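Local coordinates for putative exported protein (Burkholderia pseudomallei, PDB 4JGB), which probably binds NAD(P) in a Rossmann-type domain and may act as an oxidoreductase, although its substrate is not established, at residues T145-D150 with F204-A209; G18-A23 with S187-A192; E78-V83 with K130-A135; A9-T14 with T33-N38. One frame throughout, in Å; residues are numbered along the deposited sequence.

Interaction 1: T145-D150 with F204-A209; sequences TVQDLD and FIRQAA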
loop_
_atom_site.group_PDB
_atom_site.type_symbol
_atom_site.label_atom_id
_atom_site.label_comp_id
_atom_site.label_asym_id
_atom_site.label_seq_id
_atom_site.Cartn_x
_atom_site.Cartn_y
_atom_site.Cartn_z
ATOM N N THR A 145 -6.269 3.149 15.051
ATOM C CA THR A 145 -6.514 4.228 16.032
ATOM C C THR A 145 -6.698 5.587 15.332
ATOM O O THR A 145 -6.932 6.625 15.973
ATOM C CB THR A 145 -5.369 4.336 17.063
ATOM O OG1 THR A 145 -4.199 4.848 16.408
ATOM C CG2 THR A 145 -5.056 2.943 17.670
ATOM N N VAL A 146 -6.581 5.599 14.013
ATOM C CA VAL A 146 -6.592 6.862 13.322
ATOM C C VAL A 146 -7.978 6.984 12.703
ATOM O O VAL A 146 -8.330 6.218 11.797
ATOM C CB VAL A 146 -5.452 6.924 12.291
ATOM C CG1 VAL A 146 -5.572 8.155 11.395
ATOM C CG2 VAL A 146 -4.085 6.845 12.990
ATOM N N GLN A 147 -8.744 7.951 13.198
ATOM C CA GLN A 147 -10.135 8.129 12.788
ATOM C C GLN A 147 -10.294 9.294 11.835
ATOM O O GLN A 147 -11.309 9.415 11.149
ATOM C CB GLN A 147 -11.012 8.399 14.022
ATOM C CG GLN A 147 -11.010 7.285 15.070
ATOM C CD GLN A 147 -12.075 6.232 14.810
ATOM O OE1 GLN A 147 -11.998 5.467 13.843
ATOM N NE2 GLN A 147 -13.087 6.185 15.685
ATOM N N ASP A 148 -9.302 10.173 11.826
ATOM C CA ASP A 148 -9.464 11.470 11.209
ATOM C C ASP A 148 -8.875 11.552 9.777
ATOM O O ASP A 148 -8.957 12.597 9.132
ATOM C CB ASP A 148 -8.830 12.522 12.118
ATOM C CG ASP A 148 -7.334 12.313 12.282
ATOM O OD1 ASP A 148 -6.902 11.311 12.896
ATOM O OD2 ASP A 148 -6.587 13.130 11.761
ATOM N N LEU A 149 -8.230 10.491 9.305
ATOM C CA LEU A 149 -7.759 10.436 7.915
ATOM C C LEU A 149 -8.517 9.327 7.172
ATOM O O LEU A 149 -8.952 8.359 7.805
ATOM C CB LEU A 149 -6.252 10.110 7.873
ATOM C CG LEU A 149 -5.178 10.994 8.516
ATOM C CD1 LEU A 149 -3.798 10.378 8.289
ATOM C CD2 LEU A 149 -5.224 12.380 7.917
ATOM N N ASP A 150 -8.638 9.462 5.839
ATOM C CA ASP A 150 -9.148 8.380 4.954
ATOM C C ASP A 150 -8.031 7.450 4.496
ATOM O O ASP A 150 -7.547 7.520 3.369
ATOM C CB ASP A 150 -9.855 8.941 3.726
ATOM C CG ASP A 150 -11.067 9.773 4.083
ATOM O OD1 ASP A 150 -11.630 9.585 5.192
ATOM O OD2 ASP A 150 -11.443 10.627 3.253
ATOM N N PHE A 204 -12.836 1.266 0.719
ATOM C CA PHE A 204 -12.247 0.639 1.908
ATOM C C PHE A 204 -11.616 1.698 2.805
ATOM O O PHE A 204 -10.444 1.590 3.154
ATOM C CB PHE A 204 -11.184 -0.402 1.469
ATOM C CG PHE A 204 -11.740 -1.517 0.611
ATOM C CD1 PHE A 204 -12.554 -2.505 1.175
ATOM C CD2 PHE A 204 -11.454 -1.588 -0.743
ATOM C CE1 PHE A 204 -13.091 -3.531 0.400
ATOM C CE2 PHE A 204 -11.996 -2.610 -1.525
ATOM C CZ PHE A 204 -12.807 -3.589 -0.956
ATOM N N ILE A 205 -12.394 2.738 3.127
ATOM C CA ILE A 205 -11.944 3.863 3.955
ATOM C C ILE A 205 -11.829 3.396 5.392
ATOM O O ILE A 205 -12.764 2.811 5.942
ATOM C CB ILE A 205 -12.917 5.075 3.861
ATOM C CG1 ILE A 205 -13.026 5.567 2.405
ATOM C CG2 ILE A 205 -12.515 6.223 4.807
ATOM C CD1 ILE A 205 -11.740 6.088 1.806
ATOM N N ARG A 206 -10.657 3.633 5.969
ATOM C CA ARG A 206 -10.295 3.153 7.296
ATOM C C ARG A 206 -10.470 1.642 7.465
ATOM O O ARG A 206 -10.817 1.174 8.526
ATOM C CB ARG A 206 -11.008 3.966 8.392
ATOM C CG ARG A 206 -10.412 5.363 8.543
ATOM C CD ARG A 206 -11.126 6.153 9.640
ATOM N NE ARG A 206 -12.497 6.476 9.239
ATOM C CZ ARG A 206 -12.826 7.447 8.391
ATOM N NH1 ARG A 206 -11.881 8.192 7.811
ATOM N NH2 ARG A 206 -14.106 7.658 8.085
ATOM N N GLN A 207 -10.202 0.890 6.395
ATOM C CA GLN A 207 -10.334 -0.561 6.412
ATOM C C GLN A 207 -9.094 -1.145 5.775
ATOM O O GLN A 207 -8.396 -0.470 4.995
ATOM C CB GLN A 207 -11.591 -1.017 5.629
ATOM C CG GLN A 207 -12.923 -0.570 6.238
ATOM C CD GLN A 207 -14.160 -1.023 5.445
ATOM O OE1 GLN A 207 -14.075 -1.329 4.275
ATOM N NE2 GLN A 207 -15.327 -1.049 6.114
ATOM N N ALA A 208 -8.812 -2.395 6.126
ATOM C CA ALA A 208 -7.904 -3.228 5.331
ATOM C C ALA A 208 -8.623 -3.537 4.032
ATOM O O ALA A 208 -9.876 -3.503 3.967
ATOM C CB ALA A 208 -7.571 -4.523 6.081
ATOM N N ALA A 209 -7.833 -3.833 3.002
ATOM C CA ALA A 209 -8.323 -4.118 1.666
ATOM C C ALA A 209 -7.332 -5.071 1.054
ATOM O O ALA A 209 -6.145 -4.994 1.369
ATOM C CB ALA A 209 -8.328 -2.827 0.841
#
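Asp150 and Ile205 mark the closest approach of the two backbones, 5.4 Å between their CA atoms, where the loop 145-150 runs into strand 150-155 and a type II beta turn from Phe204 to Gln207 leads into strand 207-212. Arg206 occupies the third position of that turn, and its side chain does most of the work. Bent at chi3 (-69°), it folds back over the loop, so that CD lies 3.5 Å from Val146 O and the guanidinium is brought among the loop's carbonyls. A single nitrogen then serves two acceptors: Arg206 NH1 donates to Leu149 O at 2.9 Å and to Asp150 OD1 at 3.0 Å. The two bonds differ in shape. Leu149 O sits in the guanidinium plane, yet is itself approached from above its carbonyl plane with an N-H...O angle of 154°. Asp150 OD1 is met nearly along its C-O axis, with the carboxylate turned 43° from the guanidinium. Gln147 O hangs over one face of the guanidinium, and on the opposite face lies Ile205 CG2, a methyl that also touches Asp150 OD1 at 3.5 Å. Both sit toward the rim of the flat group and probably help to limit its tilt. Parallel strands 150-155 and 207-212 are neighbours in the sheet, joined by a backbone bond between Arg206 and Trp151. Lys100 makes a salt bridge with Asp150 OD2, so two cations flank this carboxylate; that setting probably favours its ionised form, while the surrounding carbonyl oxygens should help to stabilise the positive charge of Arg206.

Interaction 2: G18-A23 with S187-A192; sequences GSRIAA and SAEDYA
The guanidinium of Arg20 meets Glu189 at its edge: OE2 lies close to the guanidinium plane and accepts from NE at 2.8 Å, with an N-H...O angle of 159°. The carboxylate stands almost perpendicular to it (89° between planes), and OE2 takes the bond from above its own plane. The other flat group, the ring of Tyr191, also has its neighbour at the edge, where Ile21 CD1 reaches CE2 at 4.1 Å; Phe154 meets the same ring with its plane nearly upright to it. The salt bridge depends on unlike chain shapes, for Arg20 runs extended from CG to NE while Glu189 bends at chi2 to bring its carboxylate across. On the way Arg20 CD rides over Ala188 CB at 3.4 Å. These side chains join helices 16-27 and 188-201 of the Rossmann-type domain; the segments 18-23 and 188-192 come within 8.5 Å axis to axis and cross at -49°. Helix 16-27 follows the first strand of the fold, and helix 188-201 is tied to strand 150-155 through the bond of Tyr191 OH to Phe154 O. Small residues permit the approach: Ala192 CB presses on the backbone at Arg20 O, 3.5 Å away, and touches Ile21 CG1 at 4.0 Å. Beyond the pair, Arg20 NH1 bonds to Met16 O, one turn back in its own helix, and Glu189 OE1 accepts from Gly163 N, so each charged group has a second tether. At the start of helix 188-201, Ser187 is the N-cap; its OG accepts from Asp190 N at 2.9 Å.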
loop_
_atom_site.group_PDB
_atom_site.type_symbol
_atom_site.label_atom_id
_atom_site.label_comp_id
_atom_site.label_asym_id
_atom_site.label_seq_id
_atom_site.Cartn_x
_atom_site.Cartn_y
_atom_site.Cartn_z
ATOM N N GLY A 18 5.699 -0.658 -6.624
ATOM C CA GLY A 18 5.575 0.786 -6.694
ATOM C C GLY A 18 5.641 1.340 -8.109
ATOM O O GLY A 18 4.875 2.237 -8.449
ATOM N N SER A 19 6.558 0.833 -8.924
ATOM C CA SER A 19 6.669 1.266 -10.330
ATOM C C SER A 19 5.378 0.994 -11.131
ATOM O O SER A 19 4.999 1.766 -12.012
ATOM C CB SER A 19 7.853 0.579 -10.997
ATOM O OG SER A 19 7.622 -0.830 -11.093
ATOM N N ARG A 20 4.693 -0.096 -10.792
ATOM C CA ARG A 20 3.430 -0.477 -11.463
ATOM C C ARG A 20 2.270 0.392 -11.013
ATOM O O ARG A 20 1.384 0.761 -11.795
ATOM C CB ARG A 20 3.173 -1.958 -11.243
ATOM C CG ARG A 20 3.986 -2.762 -12.229
ATOM C CD ARG A 20 4.271 -4.182 -11.814
ATOM N NE ARG A 20 5.156 -4.854 -12.780
ATOM C CZ ARG A 20 6.485 -4.909 -12.689
ATOM N NH1 ARG A 20 7.107 -4.304 -11.700
ATOM N NH2 ARG A 20 7.191 -5.548 -13.607
ATOM N N ILE A 21 2.296 0.778 -9.747
ATOM C CA ILE A 21 1.338 1.736 -9.243
ATOM C C ILE A 21 1.524 3.093 -9.945
ATOM O O ILE A 21 0.552 3.662 -10.432
ATOM C CB ILE A 21 1.410 1.849 -7.692
ATOM C CG1 ILE A 21 0.945 0.528 -7.059
ATOM C CG2 ILE A 21 0.592 3.055 -7.209
ATOM C CD1 ILE A 21 1.122 0.407 -5.544
ATOM N N ALA A 22 2.758 3.599 -10.012
ATOM C CA ALA A 22 2.996 4.887 -10.640
ATOM C C ALA A 22 2.561 4.899 -12.091
ATOM O O ALA A 22 1.982 5.862 -12.547
ATOM C CB ALA A 22 4.479 5.300 -10.533
ATOM N N ALA A 23 2.863 3.841 -12.822
ATOM C CA ALA A 23 2.526 3.760 -14.247
ATOM C C ALA A 23 1.011 3.633 -14.459
ATOM O O ALA A 23 0.436 4.209 -15.418
ATOM C CB ALA A 23 3.252 2.572 -14.882
ATOM N N SER A 187 -1.238 -10.645 -9.873
ATOM C CA SER A 187 -0.115 -10.079 -10.623
ATOM C C SER A 187 0.088 -8.664 -10.099
ATOM O O SER A 187 -0.835 -8.046 -9.561
ATOM C CB SER A 187 -0.376 -10.047 -12.139
ATOM O OG SER A 187 -1.183 -8.919 -12.486
ATOM N N ALA A 188 1.314 -8.166 -10.233
ATOM C CA ALA A 188 1.661 -6.873 -9.705
ATOM C C ALA A 188 0.903 -5.775 -10.499
ATOM O O ALA A 188 0.493 -4.756 -9.951
ATOM C CB ALA A 188 3.192 -6.690 -9.743
ATOM N N GLU A 189 0.684 -6.033 -11.780
ATOM C CA GLU A 189 -0.048 -5.128 -12.670
ATOM C C GLU A 189 -1.497 -5.063 -12.202
ATOM O O GLU A 189 -2.072 -3.965 -12.121
ATOM C CB GLU A 189 -0.006 -5.619 -14.155
ATOM C CG GLU A 189 1.366 -5.609 -14.872
ATOM C CD GLU A 189 2.351 -6.628 -14.304
ATOM O OE1 GLU A 189 1.884 -7.568 -13.614
ATOM O OE2 GLU A 189 3.595 -6.459 -14.530
ATOM N N ASP A 190 -2.108 -6.232 -11.957
ATOM C CA ASP A 190 -3.480 -6.248 -11.443
ATOM C C ASP A 190 -3.601 -5.629 -10.043
ATOM O O ASP A 190 -4.552 -4.894 -9.780
ATOM C CB ASP A 190 -4.121 -7.635 -11.516
ATOM C CG ASP A 190 -4.608 -7.961 -12.927
ATOM O OD1 ASP A 190 -4.967 -7.013 -13.665
ATOM O OD2 ASP A 190 -4.615 -9.151 -13.305
ATOM N N TYR A 191 -2.666 -5.933 -9.144
ATOM C CA TYR A 191 -2.667 -5.284 -7.824
ATOM C C TYR A 191 -2.640 -3.753 -7.969
ATOM O O TYR A 191 -3.390 -3.026 -7.279
ATOM C CB TYR A 191 -1.496 -5.777 -6.966
ATOM C CG TYR A 191 -1.373 -5.039 -5.648
ATOM C CD1 TYR A 191 -2.015 -5.512 -4.491
ATOM C CD2 TYR A 191 -0.547 -3.902 -5.537
ATOM C CE1 TYR A 191 -1.875 -4.837 -3.275
ATOM C CE2 TYR A 191 -0.421 -3.211 -4.333
ATOM C CZ TYR A 191 -1.081 -3.681 -3.215
ATOM O OH TYR A 191 -0.923 -3.010 -2.024
ATOM N N ALA A 192 -1.819 -3.267 -8.898
ATOM C CA ALA A 192 -1.758 -1.835 -9.181
ATOM C C ALA A 192 -3.136 -1.296 -9.715
ATOM O O ALA A 192 -3.601 -0.228 -9.307
ATOM C CB ALA A 192 -0.613 -1.544 -10.161
#

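Interaction 3: E78-V83 with K130-A135; sequences EEASKV and KAVALA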
loop_
_atom_site.group_PDB
_atom_site.type_symbol
_atom_site.label_atom_id
_atom_site.label_comp_id
_atom_site.label_asym_id
_atom_site.label_seq_id
_atom_site.Cartn_x
_atom_site.Cartn_y
_atom_site.Cartn_z
ATOM N N GLU A 78 10.847 -3.106 1.869
ATOM C CA GLU A 78 10.442 -2.932 3.257
ATOM C C GLU A 78 11.409 -3.614 4.230
ATOM O O GLU A 78 12.068 -4.605 3.879
ATOM C CB GLU A 78 9.061 -3.526 3.444
ATOM C CG GLU A 78 9.042 -5.039 3.271
ATOM C CD GLU A 78 7.648 -5.605 3.368
ATOM O OE1 GLU A 78 6.733 -4.826 3.722
ATOM O OE2 GLU A 78 7.468 -6.817 3.100
ATOM N N GLU A 79 11.488 -3.086 5.452
ATOM C CA GLU A 79 12.216 -3.756 6.517
ATOM C C GLU A 79 11.282 -3.902 7.710
ATOM O O GLU A 79 10.585 -2.941 8.056
ATOM C CB GLU A 79 13.448 -2.954 6.912
ATOM C CG GLU A 79 14.507 -2.854 5.830
ATOM C CD GLU A 79 15.699 -2.018 6.265
ATOM O OE1 GLU A 79 16.309 -2.329 7.313
ATOM O OE2 GLU A 79 16.033 -1.051 5.552
ATOM N N ALA A 80 11.258 -5.091 8.326
ATOM C CA ALA A 80 10.357 -5.352 9.455
ATOM C C ALA A 80 10.440 -4.227 10.496
ATOM O O ALA A 80 9.415 -3.724 10.937
ATOM C CB ALA A 80 10.632 -6.705 10.103
ATOM N N SER A 81 11.656 -3.809 10.846
ATOM C CA SER A 81 11.826 -2.811 11.912
ATOM C C SER A 81 11.409 -1.393 11.518
ATOM O O SER A 81 11.434 -0.502 12.360
ATOM C CB SER A 81 13.266 -2.808 12.434
ATOM O OG SER A 81 14.153 -2.573 11.369
ATOM N N LYS A 82 11.034 -1.176 10.258
ATOM C CA LYS A 82 10.645 0.152 9.788
ATOM C C LYS A 82 9.171 0.299 9.393
ATOM O O LYS A 82 8.683 1.419 9.258
ATOM C CB LYS A 82 11.524 0.572 8.611
ATOM C CG LYS A 82 12.961 0.851 9.017
ATOM C CD LYS A 82 13.782 1.340 7.835
ATOM C CE LYS A 82 15.168 1.704 8.317
ATOM N NZ LYS A 82 15.730 0.556 9.077
ATOM N N VAL A 83 8.484 -0.826 9.188
ATOM C CA VAL A 83 7.099 -0.825 8.678
ATOM C C VAL A 83 6.154 0.075 9.523
ATOM O O VAL A 83 5.448 0.936 8.970
ATOM C CB VAL A 83 6.598 -2.265 8.445
ATOM C CG1 VAL A 83 5.077 -2.333 8.390
ATOM C CG2 VAL A 83 7.217 -2.840 7.154
ATOM N N LYS A 130 7.473 -14.284 8.559
ATOM C CA LYS A 130 6.774 -14.021 9.822
ATOM C C LYS A 130 7.056 -12.629 10.417
ATOM O O LYS A 130 6.138 -11.954 10.842
ATOM C CB LYS A 130 7.017 -15.147 10.851
ATOM C CG LYS A 130 6.056 -16.326 10.664
ATOM C CD LYS A 130 6.352 -17.501 11.604
ATOM C CE LYS A 130 5.453 -18.690 11.269
ATOM N NZ LYS A 130 5.933 -19.945 11.922
ATOM N N ALA A 131 8.323 -12.223 10.419
ATOM C CA ALA A 131 8.746 -10.972 11.056
ATOM C C ALA A 131 8.084 -9.781 10.352
ATOM O O ALA A 131 7.502 -8.917 11.013
ATOM C CB ALA A 131 10.266 -10.847 11.022
ATOM N N VAL A 132 8.150 -9.733 9.024
ATOM C CA VAL A 132 7.442 -8.665 8.294
ATOM C C VAL A 132 5.920 -8.765 8.436
ATOM O O VAL A 132 5.258 -7.750 8.490
ATOM C CB VAL A 132 7.815 -8.517 6.791
ATOM C CG1 VAL A 132 9.320 -8.354 6.599
ATOM C CG2 VAL A 132 7.251 -9.658 5.943
ATOM N N ALA A 133 5.366 -9.970 8.519
ATOM C CA ALA A 133 3.910 -10.065 8.657
ATOM C C ALA A 133 3.446 -9.453 9.983
ATOM O O ALA A 133 2.436 -8.753 10.018
ATOM C CB ALA A 133 3.436 -11.520 8.526
ATOM N N LEU A 134 4.215 -9.726 11.049
ATOM C CA LEU A 134 3.979 -9.161 12.376
ATOM C C LEU A 134 4.098 -7.636 12.369
ATOM O O LEU A 134 3.291 -6.972 12.984
ATOM C CB LEU A 134 4.974 -9.719 13.433
ATOM C CG LEU A 134 4.952 -11.222 13.699
ATOM C CD1 LEU A 134 6.006 -11.652 14.725
ATOM C CD2 LEU A 134 3.560 -11.650 14.109
ATOM N N ALA A 135 5.150 -7.112 11.750
ATOM C CA ALA A 135 5.305 -5.656 11.571
ATOM C C ALA A 135 4.093 -5.054 10.822
ATOM O O ALA A 135 3.575 -4.001 11.230
ATOM C CB ALA A 135 6.592 -5.354 10.825
#
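Ala80 and Ala135 lie at the heart of a helix-to-loop packing in the Rossmann-type domain, where the loop between strand 68-71 and helix 83-97 rests on the first turns of helix 130-143. No hydrogen bond crosses between the segments; they are held by van der Waals contact. The apolar part is built from small groups. Ala80 CB, directed at the helix, touches Val132 CG1 at 4.1 Å and sits 4.3 Å from the methyls of both Ala131 and Ala135, so one methyl is set among three residues of the helix surface. Val83, at the beginning of helix 83-97, adds its CB against Ala135 CB at 3.9 Å and also packs on His136 and Ala139 further along. Methyls pressed on backbone oxygens form a second kind of contact: Ala135 CB lies 3.3 Å from Ala80 O, and in the reverse sense Val83 CG1 approaches Ala135 O at 3.6 Å. Val83 CG1 is anti to its backbone N (chi1 160°), the position from which it can reach that carbonyl. The polar contribution is slight. Glu78 sends an extended chain across Val132 at about a right angle, and its OE1 has a weak hydrogen bond with His136 NE2. Lys82 NZ and Glu79 OE1 form a long, weak salt bridge within the loop. The other carboxylate oxygen of Glu78, OE2, ends against a methyl, 4.0 Å from Val132 CG2.

Interaction 4: A9-T14 with T33-N38; sequences ALFGAT and TALSRN. With EDO (1,2-ethanediol), chain C; SO4 (sulfate ion), chain E.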
loop_
_atom_site.group_PDB
_atom_site.type_symbol
_atom_site.label_atom_id
_atom_site.label_comp_id
_atom_site.label_asym_id
_atom_site.label_seq_id
_atom_site.Cartn_x
_atom_site.Cartn_y
_atom_site.Cartn_z
ATOM N N ALA A 9 1.125 11.585 -4.520
ATOM C CA ALA A 9 2.534 11.494 -4.126
ATOM C C ALA A 9 2.776 10.069 -3.666
ATOM O O ALA A 9 1.968 9.494 -2.949
ATOM C CB ALA A 9 2.866 12.474 -3.009
ATOM N N LEU A 10 3.898 9.500 -4.080
ATOM C CA LEU A 10 4.093 8.057 -3.936
ATOM C C LEU A 10 5.515 7.797 -3.470
ATOM O O LEU A 10 6.450 8.233 -4.154
ATOM C CB LEU A 10 3.825 7.388 -5.308
ATOM C CG LEU A 10 4.063 5.861 -5.334
ATOM C CD1 LEU A 10 3.007 5.176 -4.475
ATOM C CD2 LEU A 10 4.071 5.290 -6.755
ATOM N N PHE A 11 5.678 7.160 -2.297
ATOM C CA PHE A 11 6.965 6.625 -1.826
ATOM C C PHE A 11 7.154 5.187 -2.345
ATOM O O PHE A 11 6.183 4.469 -2.527
ATOM C CB PHE A 11 7.048 6.646 -0.280
ATOM C CG PHE A 11 7.170 8.032 0.303
ATOM C CD1 PHE A 11 8.429 8.614 0.522
ATOM C CD2 PHE A 11 6.029 8.775 0.601
ATOM C CE1 PHE A 11 8.539 9.916 1.031
ATOM C CE2 PHE A 11 6.123 10.069 1.129
ATOM C CZ PHE A 11 7.383 10.643 1.340
ATOM N N GLY A 12 8.397 4.789 -2.599
ATOM C CA GLY A 12 8.684 3.436 -3.063
ATOM C C GLY A 12 8.415 3.209 -4.538
ATOM O O GLY A 12 8.279 2.057 -4.968
ATOM N N ALA A 13 8.333 4.290 -5.317
ATOM C CA ALA A 13 7.965 4.210 -6.746
ATOM C C ALA A 13 8.891 3.401 -7.702
ATOM O O ALA A 13 8.456 3.076 -8.835
ATOM C CB ALA A 13 7.661 5.600 -7.329
ATOM N N THR A 14 10.117 3.060 -7.288
ATOM C CA THR A 14 11.011 2.322 -8.185
ATOM C C THR A 14 10.905 0.833 -7.937
ATOM O O THR A 14 11.556 0.046 -8.632
ATOM C CB THR A 14 12.509 2.670 -8.034
ATOM O OG1 THR A 14 12.956 2.318 -6.719
ATOM C CG2 THR A 14 12.768 4.112 -8.256
ATOM N N THR A 33 3.775 12.081 -8.551
ATOM C CA THR A 33 5.076 12.540 -8.072
ATOM C C THR A 33 5.733 11.432 -7.248
ATOM O O THR A 33 5.237 11.084 -6.200
ATOM C CB THR A 33 4.892 13.830 -7.235
ATOM O OG1 THR A 33 4.101 14.756 -8.003
ATOM C CG2 THR A 33 6.262 14.456 -6.845
ATOM N N ALA A 34 6.846 10.877 -7.736
ATOM C CA ALA A 34 7.659 9.939 -6.965
ATOM C C ALA A 34 8.503 10.689 -5.940
ATOM O O ALA A 34 9.343 11.541 -6.294
ATOM C CB ALA A 34 8.544 9.091 -7.889
ATOM N N LEU A 35 8.274 10.395 -4.664
ATOM C CA LEU A 35 9.021 11.054 -3.622
ATOM C C LEU A 35 10.103 10.107 -3.111
ATOM O O LEU A 35 9.807 8.931 -2.848
ATOM C CB LEU A 35 8.089 11.507 -2.481
ATOM C CG LEU A 35 7.053 12.599 -2.739
ATOM C CD1 LEU A 35 6.324 12.910 -1.433
ATOM C CD2 LEU A 35 7.724 13.865 -3.271
ATOM N N SER A 36 11.338 10.616 -2.978
ATOM C CA SER A 36 12.462 9.856 -2.367
ATOM C C SER A 36 13.595 10.729 -1.798
ATOM O O SER A 36 13.654 11.933 -2.063
ATOM C CB SER A 36 13.049 8.837 -3.359
ATOM O OG SER A 36 13.570 9.481 -4.506
ATOM N N ARG A 37 14.491 10.114 -1.021
ATOM C CA ARG A 37 15.684 10.815 -0.485
ATOM C C ARG A 37 16.646 11.283 -1.584
ATOM O O ARG A 37 17.150 12.401 -1.514
ATOM C CB ARG A 37 16.415 9.960 0.553
ATOM N N ASN A 38 16.882 10.441 -2.599
ATOM C CA ASN A 38 17.686 10.810 -3.780
ATOM C C ASN A 38 16.893 10.607 -5.045
ATOM O O ASN A 38 16.993 9.544 -5.661
ATOM C CB ASN A 38 18.952 9.967 -3.903
ATOM C CG ASN A 38 19.563 9.646 -2.574
ATOM O OD1 ASN A 38 19.255 8.611 -1.983
ATOM N ND2 ASN A 38 20.418 10.538 -2.075
HETATM C C1 EDO C . 13.055 3.641 -4.230
HETATM O O1 EDO C . 11.710 3.385 -4.690
HETATM C C2 EDO C . 13.370 5.109 -4.470
HETATM O O2 EDO C . 12.135 5.684 -4.900
HETATM S S SO4 E . 13.781 6.296 -0.150
HETATM O O1 SO4 E . 14.174 7.724 -0.206
HETATM O O2 SO4 E . 12.314 6.105 -0.176
HETATM O O3 SO4 E . 14.377 5.606 -1.318
HETATM O O4 SO4 E . 14.294 5.718 1.110
HETATM O O HOH W 1 9.052 7.042 -4.942
HETATM O O HOH W 2 10.660 6.359 -2.063
#
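Leu10 O accepts from Leu35 N across the strand pair at 2.9 Å, nearly straight (170°), and has a water within 3.0 Å. The return bond runs from Leu10 N to Thr33 O at 3.0 Å, which fixes parallel strands 7-11 and 31-36 side by side. On the face of the sheet that carries Ala9 and Phe11, Leu35 CB sits over the Phe11 ring in a CH-pi contact, 4.0 Å from the ring centroid. Leu35 CG turns anti to its carbonyl carbon (chi1 -67°), letting CD1 wedge between Phe11 CZ and Ala9 CB. Just past the end of strand 7-11, Ala13 CB meets Ala34 CB of the neighbouring strand at 3.6 Å. Two waters beside Leu35 O bridge the gap, one accepting from Ala13 N and the other from Gly12 N at 2.8 Å. Thr14 N donates to an ethanediol molecule, and a sulfate lies by Arg37 N and Tyr73 OH; both probably come from the crystallisation liquor. Gly12, with Gly15 and Gly18, belongs to the glycine-rich turn of a Rossmann beta-alpha-beta unit, and a sulfate just beyond the second strand is consistent with the place where such folds bind the dinucleotide, possibly the 2'-phosphate of NADP.

Interactions 2 and 4 are the buried pair, and they meet in one beta-alpha-beta unit, to which interaction 2 contributes helix 16-27: strand 7-11 of interaction 4 leads into that helix, and Leu10 CD2 packs against Gly18, Ile21 and Ala22. Interaction 4 is sheet bonding plus waters and bound crystallisation molecules at the strand ends, whereas interaction 2 combines alanine-mediated helix packing with a charged clasp. Interaction 1 reaches the same sheet as interaction 4, yet from about 22 Å away between centres; being only partly buried, it relies on an arginine clamped by carbonyls and a carboxylate. Interaction 3 lies at the surface, with methyls and no crossing hydrogen bond. Helix 188-201 and strand 207-212, consecutive in the chain, connect interactions 2 and 1.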